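Local atomic coordinates of Lmo0131 protein (Listeria monocytogenes, PDB entry 4Q6J), a protein that is of unknown function but has an EAL domain with a TIM-barrel fold and may hydrolyse cyclic di-GMP as a phosphodiesterase. Residues B[66-77]-B[90-98]; B[80-90]-B[242-252]. All coordinates share one frame; numbering follows the deposited sequence. Where two conformers were deposited one is given.

Contact 1. Residues B[66-77]-B[90-98]; sequences TREMQDFVAETA and ISINIPAHY. With EDO (1,2-ethanediol), chain P.
Tyr-98, Gln-70 and Ile-92 give up the most surface where helix 66-77 lies on strand 90-95 and the first turn of the helix after it. The two axes run nearly antiparallel, at 166°, with a closest approach of 8.6 Å. Gln-70 lays its CG over the centre of the Tyr-98 ring, a CH-pi contact with CG 4.0 Å from the ring centroid. A bend at chi2 (-53°) then turns the rest of the chain off the ring, so that the amide settles against the ring of Pro-95 and the backbone of Asn-93. At the ring's edge, near its plane, comes CD of Arg-67, while the Tyr-98 OH reaches the helix backbone, 3.2 Å from Arg-67 CA. The Arg-67 guanidinium, its plane 82° from the ring's, uses NE in a salt bridge to Asp-71 OD1 (2.6 Å), which also accepts a bond from a bound ethanediol.

Farther along, Ile-92 splits its branches: CG2 presses on Ala-77 CB at a tight 3.4 Å and also meets Val-73 CG1, while CD1 reaches Ala-74 CB at 4.0 Å. This is the helix-on-strand packing of a beta-alpha barrel, helix 66-83 lying outside the strand that follows it. Around it, strand 89-95 runs parallel to strands 35-45 and 122-127; Val-73 also touches Val-42, Ile-94 meets Leu-108 of helix 102-115, and Tyr-104 stacks edge-to-face on Tyr-98.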
loop_
_atom_site.group_PDB
_atom_site.type_symbol
_atom_site.label_atom_id
_atom_site.label_comp_id
_atom_site.label_asym_id
_atom_site.label_seq_id
_atom_site.Cartn_x
_atom_site.Cartn_y
_atom_site.Cartn_z
ATOM N N THR B 66 19.745 -6.853 -4.249
ATOM C CA THR B 66 19.208 -5.854 -5.156
ATOM C C THR B 66 20.329 -5.017 -5.763
ATOM O O THR B 66 20.231 -4.612 -6.894
ATOM C CB THR B 66 18.151 -4.902 -4.521
ATOM O OG1 THR B 66 18.627 -4.378 -3.292
ATOM C CG2 THR B 66 16.829 -5.606 -4.293
ATOM N N ARG B 67 21.382 -4.750 -5.004
ATOM C CA ARG B 67 22.443 -3.923 -5.523
ATOM C C ARG B 67 23.218 -4.616 -6.638
ATOM O O ARG B 67 23.471 -4.001 -7.678
ATOM C CB ARG B 67 23.367 -3.435 -4.426
ATOM C CG ARG B 67 24.449 -2.515 -4.965
ATOM C CD ARG B 67 23.924 -1.390 -5.835
ATOM N NE ARG B 67 25.052 -0.687 -6.429
ATOM C CZ ARG B 67 25.684 0.344 -5.871
ATOM N NH1 ARG B 67 25.285 0.851 -4.711
ATOM N NH2 ARG B 67 26.720 0.888 -6.485
ATOM N N GLU B 68 23.577 -5.881 -6.404
ATOM C CA GLU B 68 24.227 -6.746 -7.392
ATOM C C GLU B 68 23.454 -6.761 -8.706
ATOM O O GLU B 68 24.017 -6.662 -9.789
ATOM C CB GLU B 68 24.301 -8.192 -6.871
ATOM C CG GLU B 68 25.409 -8.459 -5.848
ATOM C CD GLU B 68 24.937 -8.423 -4.396
ATOM O OE1 GLU B 68 25.602 -9.064 -3.568
ATOM O OE2 GLU B 68 23.933 -7.747 -4.075
HETATM N N MSE B 69 22.146 -6.896 -8.595
HETATM C CA MSE B 69 21.313 -7.067 -9.748
HETATM C C MSE B 69 21.291 -5.785 -10.569
HETATM O O MSE B 69 21.511 -5.830 -11.783
HETATM C CB MSE B 69 19.909 -7.526 -9.330
HETATM C CG MSE B 69 19.128 -8.172 -10.447
HETATM SE SE MSE B 69 17.224 -8.238 -10.078
HETATM C CE MSE B 69 17.134 -6.544 -9.182
ATOM N N GLN B 70 21.059 -4.649 -9.905
ATOM C CA GLN B 70 21.066 -3.337 -10.576
ATOM C C GLN B 70 22.381 -3.111 -11.278
ATOM O O GLN B 70 22.406 -2.713 -12.419
ATOM C CB GLN B 70 20.819 -2.164 -9.603
ATOM C CG GLN B 70 19.432 -2.035 -9.081
ATOM C CD GLN B 70 18.352 -1.995 -10.156
ATOM O OE1 GLN B 70 18.500 -1.385 -11.223
ATOM N NE2 GLN B 70 17.255 -2.664 -9.871
ATOM N N ASP B 71 23.475 -3.378 -10.561
ATOM C CA ASP B 71 24.809 -3.186 -11.090
ATOM C C ASP B 71 24.972 -4.031 -12.356
ATOM O O ASP B 71 25.423 -3.538 -13.390
ATOM C CB ASP B 71 25.872 -3.538 -10.027
ATOM C CG ASP B 71 26.031 -2.461 -8.922
ATOM O OD1 ASP B 71 25.398 -1.387 -8.952
ATOM O OD2 ASP B 71 26.826 -2.698 -7.990
ATOM N N PHE B 72 24.567 -5.296 -12.275
ATOM C CA PHE B 72 24.583 -6.192 -13.426
ATOM C C PHE B 72 23.837 -5.557 -14.604
ATOM O O PHE B 72 24.371 -5.438 -15.706
ATOM C CB PHE B 72 23.946 -7.562 -13.090
ATOM C CG PHE B 72 23.716 -8.433 -14.321
ATOM C CD1 PHE B 72 24.688 -9.310 -14.767
ATOM C CD2 PHE B 72 22.550 -8.331 -15.061
ATOM C CE1 PHE B 72 24.472 -10.071 -15.912
ATOM C CE2 PHE B 72 22.350 -9.072 -16.190
ATOM C CZ PHE B 72 23.295 -9.931 -16.620
ATOM N N VAL B 73 22.587 -5.170 -14.352
ATOM C CA VAL B 73 21.725 -4.570 -15.363
ATOM C C VAL B 73 22.400 -3.348 -15.997
ATOM O O VAL B 73 22.454 -3.240 -17.200
ATOM C CB VAL B 73 20.345 -4.226 -14.745
ATOM C CG1 VAL B 73 19.522 -3.351 -15.633
ATOM C CG2 VAL B 73 19.615 -5.517 -14.426
ATOM N N ALA B 74 22.953 -2.456 -15.192
ATOM C CA ALA B 74 23.553 -1.266 -15.754
ATOM C C ALA B 74 24.826 -1.554 -16.541
ATOM O O ALA B 74 25.034 -1.013 -17.628
ATOM C CB ALA B 74 23.810 -0.265 -14.691
ATOM N N GLU B 75 25.688 -2.395 -16.000
ATOM C CA GLU B 75 26.932 -2.679 -16.692
ATOM C C GLU B 75 26.754 -3.453 -17.994
ATOM O O GLU B 75 27.392 -3.151 -18.998
ATOM C CB GLU B 75 27.887 -3.381 -15.747
ATOM C CG GLU B 75 28.042 -2.542 -14.532
ATOM C CD GLU B 75 29.025 -3.081 -13.523
ATOM O OE1 GLU B 75 29.784 -4.026 -13.854
ATOM O OE2 GLU B 75 29.034 -2.537 -12.390
ATOM N N THR B 76 25.891 -4.455 -17.957
ATOM C CA THR B 76 25.552 -5.220 -19.135
ATOM C C THR B 76 24.942 -4.312 -20.201
ATOM O O THR B 76 25.294 -4.409 -21.371
ATOM C CB THR B 76 24.547 -6.307 -18.790
ATOM O OG1 THR B 76 25.098 -7.088 -17.755
ATOM C CG2 THR B 76 24.260 -7.186 -19.973
ATOM N N ALA B 77 24.046 -3.420 -19.790
ATOM C CA ALA B 77 23.395 -2.515 -20.740
ATOM C C ALA B 77 24.407 -1.555 -21.363
ATOM O O ALA B 77 24.391 -1.314 -22.563
ATOM C CB ALA B 77 22.274 -1.734 -20.087
ATOM N N ILE B 90 19.044 1.636 -25.254
ATOM C CA ILE B 90 18.681 0.534 -24.369
ATOM C C ILE B 90 18.281 1.103 -23.017
ATOM O O ILE B 90 19.003 1.914 -22.453
ATOM C CB ILE B 90 19.827 -0.490 -24.201
ATOM C CG1 ILE B 90 20.182 -1.112 -25.561
ATOM C CG2 ILE B 90 19.436 -1.567 -23.176
ATOM C CD1 ILE B 90 21.211 -2.205 -25.505
ATOM N N SER B 91 17.122 0.691 -22.512
ATOM C CA SER B 91 16.678 1.126 -21.176
ATOM C C SER B 91 17.034 0.124 -20.079
ATOM O O SER B 91 17.145 -1.072 -20.347
ATOM C CB SER B 91 15.175 1.402 -21.139
ATOM O OG SER B 91 14.461 0.224 -21.369
ATOM N N ILE B 92 17.211 0.632 -18.855
ATOM C CA ILE B 92 17.325 -0.199 -17.661
ATOM C C ILE B 92 16.290 0.225 -16.633
ATOM O O ILE B 92 16.011 1.409 -16.468
ATOM C CB ILE B 92 18.725 -0.140 -16.996
ATOM C CG1 ILE B 92 19.055 1.272 -16.541
ATOM C CG2 ILE B 92 19.802 -0.658 -17.937
ATOM C CD1 ILE B 92 20.480 1.409 -16.077
ATOM N N ASN B 93 15.730 -0.762 -15.950
ATOM C CA ASN B 93 14.732 -0.518 -14.939
ATOM C C ASN B 93 15.409 -0.207 -13.639
ATOM O O ASN B 93 16.186 -1.015 -13.130
ATOM C CB ASN B 93 13.850 -1.751 -14.781
ATOM C CG ASN B 93 13.004 -1.993 -15.991
ATOM O OD1 ASN B 93 12.748 -1.080 -16.773
ATOM N ND2 ASN B 93 12.578 -3.216 -16.173
ATOM N N ILE B 94 15.134 0.969 -13.100
ATOM C CA ILE B 94 15.652 1.315 -11.796
ATOM C C ILE B 94 14.480 1.699 -10.918
ATOM O O ILE B 94 13.725 2.604 -11.238
ATOM C CB ILE B 94 16.622 2.479 -11.866
ATOM C CG1 ILE B 94 17.801 2.107 -12.761
ATOM C CG2 ILE B 94 17.128 2.826 -10.476
ATOM C CD1 ILE B 94 18.748 3.212 -12.974
ATOM N N PRO B 95 14.299 0.973 -9.821
ATOM C CA PRO B 95 13.249 1.240 -8.837
ATOM C C PRO B 95 13.301 2.667 -8.316
ATOM O O PRO B 95 14.383 3.224 -8.146
ATOM C CB PRO B 95 13.599 0.277 -7.702
ATOM C CG PRO B 95 14.369 -0.802 -8.335
ATOM C CD PRO B 95 15.149 -0.159 -9.432
ATOM N N ALA B 96 12.131 3.239 -8.058
ATOM C CA ALA B 96 12.037 4.593 -7.544
ATOM C C ALA B 96 12.955 4.852 -6.326
ATOM O O ALA B 96 13.593 5.881 -6.254
ATOM C CB ALA B 96 10.594 4.928 -7.235
ATOM N N HIS B 97 12.991 3.909 -5.387
ATOM C CA HIS B 97 13.920 3.930 -4.240
ATOM C C HIS B 97 15.375 4.219 -4.621
ATOM O O HIS B 97 16.049 5.018 -3.982
ATOM C CB HIS B 97 13.852 2.595 -3.464
ATOM C CG HIS B 97 15.018 2.355 -2.536
ATOM N ND1 HIS B 97 15.104 2.920 -1.278
ATOM C CD2 HIS B 97 16.136 1.605 -2.684
ATOM C CE1 HIS B 97 16.230 2.541 -0.703
ATOM N NE2 HIS B 97 16.876 1.742 -1.531
ATOM N N TYR B 98 15.846 3.531 -5.656
ATOM C CA TYR B 98 17.204 3.703 -6.174
ATOM C C TYR B 98 17.403 5.066 -6.868
ATOM O O TYR B 98 18.430 5.690 -6.718
ATOM C CB TYR B 98 17.519 2.594 -7.161
ATOM C CG TYR B 98 18.247 1.445 -6.559
ATOM C CD1 TYR B 98 19.623 1.380 -6.602
ATOM C CD2 TYR B 98 17.569 0.422 -5.938
ATOM C CE1 TYR B 98 20.300 0.340 -6.039
ATOM C CE2 TYR B 98 18.242 -0.634 -5.371
ATOM C CZ TYR B 98 19.612 -0.658 -5.425
ATOM O OH TYR B 98 20.310 -1.682 -4.857
HETATM C C1 EDO P . 26.524 0.832 -12.652
HETATM O O1 EDO P . 27.090 -0.483 -12.652
HETATM C C2 EDO P . 25.691 1.142 -11.400
HETATM O O2 EDO P . 24.776 0.102 -11.008
#

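Contact 2. Residues B[80-90]-B[242-252]; sequences QINQLGGRFSI and MEEIKQKYSIV
The end of helix 66-83, the type I' turn from Leu-84 to Arg-87 and the start of the next strand face helix 242-248 and the C-terminal tail, the backbones nearest at Leu-84 and Val-252, whose CA atoms are 7.6 Å apart. Selenomethionine Met-242 bends at chi2 (50°) and chi3 (81°), which brings both CG and CE against the Gln-80 side chain where the two cross: CG lies 3.6 Å from Gln-80 NE2, and CE touches Gln-80 CG. The same methyl meets Leu-84 CD1 tip to tip. Leu-84 CD2 packs on Val-252 CG1 at 3.9 Å, and Phe-88 brings CZ to Val-252 CG2, also at 3.9 Å.

Polar bonds border this apolar patch. The extended Lys-246 chain gives its NZ to Gln-83 OE1 (2.9 Å), coming from above the carbonyl plane at a C=O...N angle of 95°, well off a lone pair. The Arg-87 guanidinium meets two oxygens at its edge, in plane, both weakly: Ile-251 carbonyl O through NH1 (3.4 Å) and Val-252 carboxylate O through NH2 (3.3 Å). The charge of Arg-87 probably helps hold the chain end against the turn, and Lys-246, its NZ 4.9 Å from Val-252 O, may add to this.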
loop_
_atom_site.group_PDB
_atom_site.type_symbol
_atom_site.label_atom_id
_atom_site.label_comp_id
_atom_site.label_asym_id
_atom_site.label_seq_id
_atom_site.Cartn_x
_atom_site.Cartn_y
_atom_site.Cartn_z
ATOM N N GLN B 80 26.447 -3.280 -23.951
ATOM C CA GLN B 80 25.618 -3.536 -25.121
ATOM C C GLN B 80 25.358 -2.299 -26.010
ATOM O O GLN B 80 25.327 -2.401 -27.239
ATOM C CB GLN B 80 24.299 -4.135 -24.688
ATOM C CG GLN B 80 23.508 -4.747 -25.836
ATOM C CD GLN B 80 24.320 -5.731 -26.654
ATOM O OE1 GLN B 80 24.824 -5.409 -27.725
ATOM N NE2 GLN B 80 24.447 -6.940 -26.143
ATOM N N ILE B 81 25.142 -1.148 -25.387
ATOM C CA ILE B 81 24.937 0.102 -26.103
ATOM C C ILE B 81 26.218 0.440 -26.833
ATOM O O ILE B 81 26.183 0.801 -28.012
ATOM C CB ILE B 81 24.598 1.222 -25.132
ATOM C CG1 ILE B 81 23.222 1.001 -24.524
ATOM C CG2 ILE B 81 24.640 2.563 -25.819
ATOM C CD1 ILE B 81 22.982 1.893 -23.318
ATOM N N ASN B 82 27.348 0.320 -26.131
ATOM C CA ASN B 82 28.658 0.587 -26.738
ATOM C C ASN B 82 28.881 -0.251 -27.967
ATOM O O ASN B 82 29.361 0.249 -28.963
ATOM C CB ASN B 82 29.820 0.353 -25.762
ATOM C CG ASN B 82 29.901 1.411 -24.691
ATOM O OD1 ASN B 82 29.317 2.493 -24.797
ATOM N ND2 ASN B 82 30.641 1.104 -23.651
ATOM N N GLN B 83 28.517 -1.525 -27.893
ATOM C CA GLN B 83 28.654 -2.410 -29.045
ATOM C C GLN B 83 27.846 -1.967 -30.276
ATOM O O GLN B 83 28.312 -2.123 -31.390
ATOM C CB GLN B 83 28.331 -3.864 -28.685
ATOM C CG GLN B 83 28.756 -4.854 -29.748
ATOM C CD GLN B 83 27.636 -5.270 -30.701
ATOM O OE1 GLN B 83 27.867 -5.991 -31.680
ATOM N NE2 GLN B 83 26.424 -4.831 -30.412
ATOM N N LEU B 84 26.659 -1.410 -30.075
ATOM C CA LEU B 84 25.748 -1.135 -31.180
ATOM C C LEU B 84 26.027 0.200 -31.826
ATOM O O LEU B 84 25.217 0.703 -32.583
ATOM C CB LEU B 84 24.283 -1.211 -30.737
ATOM C CG LEU B 84 23.871 -2.637 -30.364
ATOM C CD1 LEU B 84 22.578 -2.672 -29.577
ATOM C CD2 LEU B 84 23.755 -3.492 -31.600
ATOM N N GLY B 85 27.166 0.783 -31.518
ATOM C CA GLY B 85 27.618 1.925 -32.269
ATOM C C GLY B 85 26.734 3.148 -32.185
ATOM O O GLY B 85 26.838 4.046 -33.009
ATOM N N GLY B 86 25.858 3.189 -31.187
ATOM C CA GLY B 86 25.018 4.347 -30.945
ATOM C C GLY B 86 23.775 4.301 -31.778
ATOM O O GLY B 86 23.022 5.253 -31.799
ATOM N N ARG B 87 23.554 3.187 -32.458
ATOM C CA ARG B 87 22.451 3.083 -33.395
ATOM C C ARG B 87 21.166 2.743 -32.696
ATOM O O ARG B 87 20.097 2.923 -33.256
ATOM C CB ARG B 87 22.744 2.042 -34.467
ATOM C CG ARG B 87 24.017 2.337 -35.220
ATOM C CD ARG B 87 24.383 1.223 -36.194
ATOM N NE ARG B 87 24.965 0.058 -35.536
ATOM C CZ ARG B 87 24.448 -1.164 -35.583
ATOM N NH1 ARG B 87 23.339 -1.402 -36.284
ATOM N NH2 ARG B 87 25.056 -2.154 -34.943
ATOM N N PHE B 88 21.264 2.267 -31.463
ATOM C CA PHE B 88 20.076 1.841 -30.716
ATOM C C PHE B 88 20.148 2.309 -29.268
ATOM O O PHE B 88 21.213 2.275 -28.673
ATOM C CB PHE B 88 19.933 0.308 -30.770
ATOM C CG PHE B 88 19.749 -0.229 -32.160
ATOM C CD1 PHE B 88 18.504 -0.207 -32.769
ATOM C CD2 PHE B 88 20.813 -0.756 -32.868
ATOM C CE1 PHE B 88 18.336 -0.685 -34.041
ATOM C CE2 PHE B 88 20.634 -1.245 -34.137
ATOM C CZ PHE B 88 19.387 -1.202 -34.721
ATOM N N SER B 89 19.011 2.731 -28.705
ATOM C CA SER B 89 18.915 2.983 -27.261
ATOM C C SER B 89 18.583 1.712 -26.496
ATOM O O SER B 89 17.968 0.808 -27.027
ATOM C CB SER B 89 17.898 4.077 -26.932
ATOM O OG SER B 89 16.586 3.613 -27.137
ATOM N N ILE B 90 19.044 1.636 -25.254
ATOM C CA ILE B 90 18.681 0.534 -24.369
ATOM C C ILE B 90 18.281 1.103 -23.017
ATOM O O ILE B 90 19.003 1.914 -22.453
ATOM C CB ILE B 90 19.827 -0.490 -24.201
ATOM C CG1 ILE B 90 20.182 -1.112 -25.561
ATOM C CG2 ILE B 90 19.436 -1.567 -23.176
ATOM C CD1 ILE B 90 21.211 -2.205 -25.505
HETATM N N MSE B 242 20.138 -10.969 -26.701
HETATM C CA MSE B 242 20.621 -10.175 -27.824
HETATM C C MSE B 242 20.928 -11.057 -29.031
HETATM O O MSE B 242 20.678 -10.661 -30.173
HETATM C CB MSE B 242 21.850 -9.344 -27.454
HETATM C CG MSE B 242 22.272 -8.361 -28.571
HETATM SE SE MSE B 242 20.799 -7.249 -29.258
HETATM C CE MSE B 242 20.699 -5.880 -27.908
ATOM N N GLU B 243 21.478 -12.238 -28.763
ATOM C CA GLU B 243 21.801 -13.208 -29.802
ATOM C C GLU B 243 20.617 -13.490 -30.716
ATOM O O GLU B 243 20.742 -13.437 -31.934
ATOM C CB GLU B 243 22.274 -14.512 -29.158
ATOM C CG GLU B 243 21.988 -15.766 -29.964
ATOM C CD GLU B 243 21.340 -16.875 -29.133
ATOM O OE1 GLU B 243 20.991 -16.611 -27.954
ATOM O OE2 GLU B 243 21.177 -18.003 -29.668
ATOM N N GLU B 244 19.469 -13.781 -30.122
ATOM C CA GLU B 244 18.267 -14.112 -30.874
ATOM C C GLU B 244 17.582 -12.888 -31.521
ATOM O O GLU B 244 16.906 -12.996 -32.559
ATOM C CB GLU B 244 17.319 -14.884 -29.985
ATOM C CG GLU B 244 17.994 -16.040 -29.299
ATOM C CD GLU B 244 17.065 -16.784 -28.337
ATOM O OE1 GLU B 244 15.832 -16.639 -28.451
ATOM O OE2 GLU B 244 17.568 -17.516 -27.456
ATOM N N ILE B 245 17.764 -11.721 -30.920
ATOM C CA ILE B 245 17.369 -10.499 -31.610
ATOM C C ILE B 245 18.115 -10.379 -32.937
ATOM O O ILE B 245 17.517 -10.244 -33.973
ATOM C CB ILE B 245 17.684 -9.231 -30.810
ATOM C CG1 ILE B 245 16.792 -9.108 -29.566
ATOM C CG2 ILE B 245 17.524 -8.018 -31.704
ATOM C CD1 ILE B 245 15.345 -8.847 -29.870
ATOM N N LYS B 246 19.433 -10.443 -32.894
ATOM C CA LYS B 246 20.223 -10.214 -34.088
ATOM C C LYS B 246 19.970 -11.265 -35.170
ATOM O O LYS B 246 20.093 -10.973 -36.372
ATOM C CB LYS B 246 21.701 -10.135 -33.733
ATOM C CG LYS B 246 22.117 -8.785 -33.200
ATOM C CD LYS B 246 23.550 -8.796 -32.679
ATOM C CE LYS B 246 23.974 -7.434 -32.130
ATOM N NZ LYS B 246 25.350 -7.473 -31.535
ATOM N N GLN B 247 19.599 -12.473 -34.743
ATOM C CA GLN B 247 19.253 -13.547 -35.691
ATOM C C GLN B 247 17.899 -13.286 -36.321
ATOM O O GLN B 247 17.646 -13.685 -37.441
ATOM C CB GLN B 247 19.318 -14.924 -35.028
ATOM C CG GLN B 247 20.755 -15.275 -34.685
ATOM C CD GLN B 247 20.941 -16.439 -33.736
ATOM O OE1 GLN B 247 19.982 -17.021 -33.234
ATOM N NE2 GLN B 247 22.201 -16.783 -33.484
ATOM N N LYS B 248 17.046 -12.561 -35.604
ATOM C CA LYS B 248 15.707 -12.244 -36.089
ATOM C C LYS B 248 15.698 -10.989 -36.930
ATOM O O LYS B 248 14.992 -10.906 -37.931
ATOM C CB LYS B 248 14.711 -12.111 -34.922
ATOM C CG LYS B 248 13.268 -12.321 -35.365
ATOM C CD LYS B 248 12.211 -11.916 -34.346
ATOM C CE LYS B 248 10.840 -11.976 -34.996
ATOM N NZ LYS B 248 9.769 -11.344 -34.187
ATOM N N TYR B 249 16.493 -10.018 -36.501
ATOM C CA TYR B 249 16.581 -8.707 -37.121
ATOM C C TYR B 249 18.025 -8.463 -37.468
ATOM O O TYR B 249 18.812 -8.048 -36.618
ATOM C CB TYR B 249 16.161 -7.629 -36.136
ATOM C CG TYR B 249 14.752 -7.787 -35.628
ATOM C CD1 TYR B 249 13.671 -7.499 -36.439
ATOM C CD2 TYR B 249 14.508 -8.210 -34.333
ATOM C CE1 TYR B 249 12.385 -7.637 -35.974
ATOM C CE2 TYR B 249 13.233 -8.340 -33.862
ATOM C CZ TYR B 249 12.172 -8.054 -34.689
ATOM O OH TYR B 249 10.892 -8.181 -34.213
ATOM N N SER B 250 18.374 -8.723 -38.722
ATOM C CA SER B 250 19.748 -8.582 -39.169
ATOM C C SER B 250 20.186 -7.125 -39.169
ATOM O O SER B 250 21.375 -6.848 -39.305
ATOM C CB SER B 250 19.893 -9.161 -40.570
ATOM O OG SER B 250 18.949 -8.566 -41.434
ATOM N N ILE B 251 19.210 -6.216 -39.036
ATOM C CA ILE B 251 19.433 -4.780 -38.895
ATOM C C ILE B 251 20.300 -4.476 -37.679
ATOM O O ILE B 251 21.101 -3.544 -37.691
ATOM C CB ILE B 251 18.081 -3.990 -38.775
ATOM C CG1 ILE B 251 18.313 -2.494 -38.543
ATOM C CG2 ILE B 251 17.223 -4.511 -37.623
ATOM C CD1 ILE B 251 19.205 -1.836 -39.550
ATOM N N VAL B 252 20.145 -5.281 -36.636
ATOM C CA VAL B 252 20.693 -4.955 -35.333
ATOM C C VAL B 252 22.073 -5.542 -35.230
ATOM O O VAL B 252 23.025 -4.808 -35.003
ATOM C CB VAL B 252 19.836 -5.513 -34.211
ATOM C CG1 VAL B 252 20.519 -5.243 -32.901
ATOM C CG2 VAL B 252 18.446 -4.907 -34.244
ATOM O OXT VAL B 252 22.251 -6.745 -35.412
#

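In the fold
Contacts 1 and 2 share helix 66-83 and strand 89-95, taken at different places, and their centres lie about 19 Å apart. Contact 1 joins a helix and the strand it leads into, its centre about 10 Å from that of the chain; contact 2, its centre about 16 Å from the same point, brings in the C-terminal tail across 151 intervening residues. Ile-90 belongs to both: CG2 faces Ala-77, and CD1 approaches Met-242. Toward the C-terminal end of strand 89-95, the Asn-93 side chain lies about 5 Å from another bound ethanediol; contact 2 sits at that strand's N-terminal end. TIM barrels carry their active sites at the C-terminal strand ends, so contact 1 is probably the nearer.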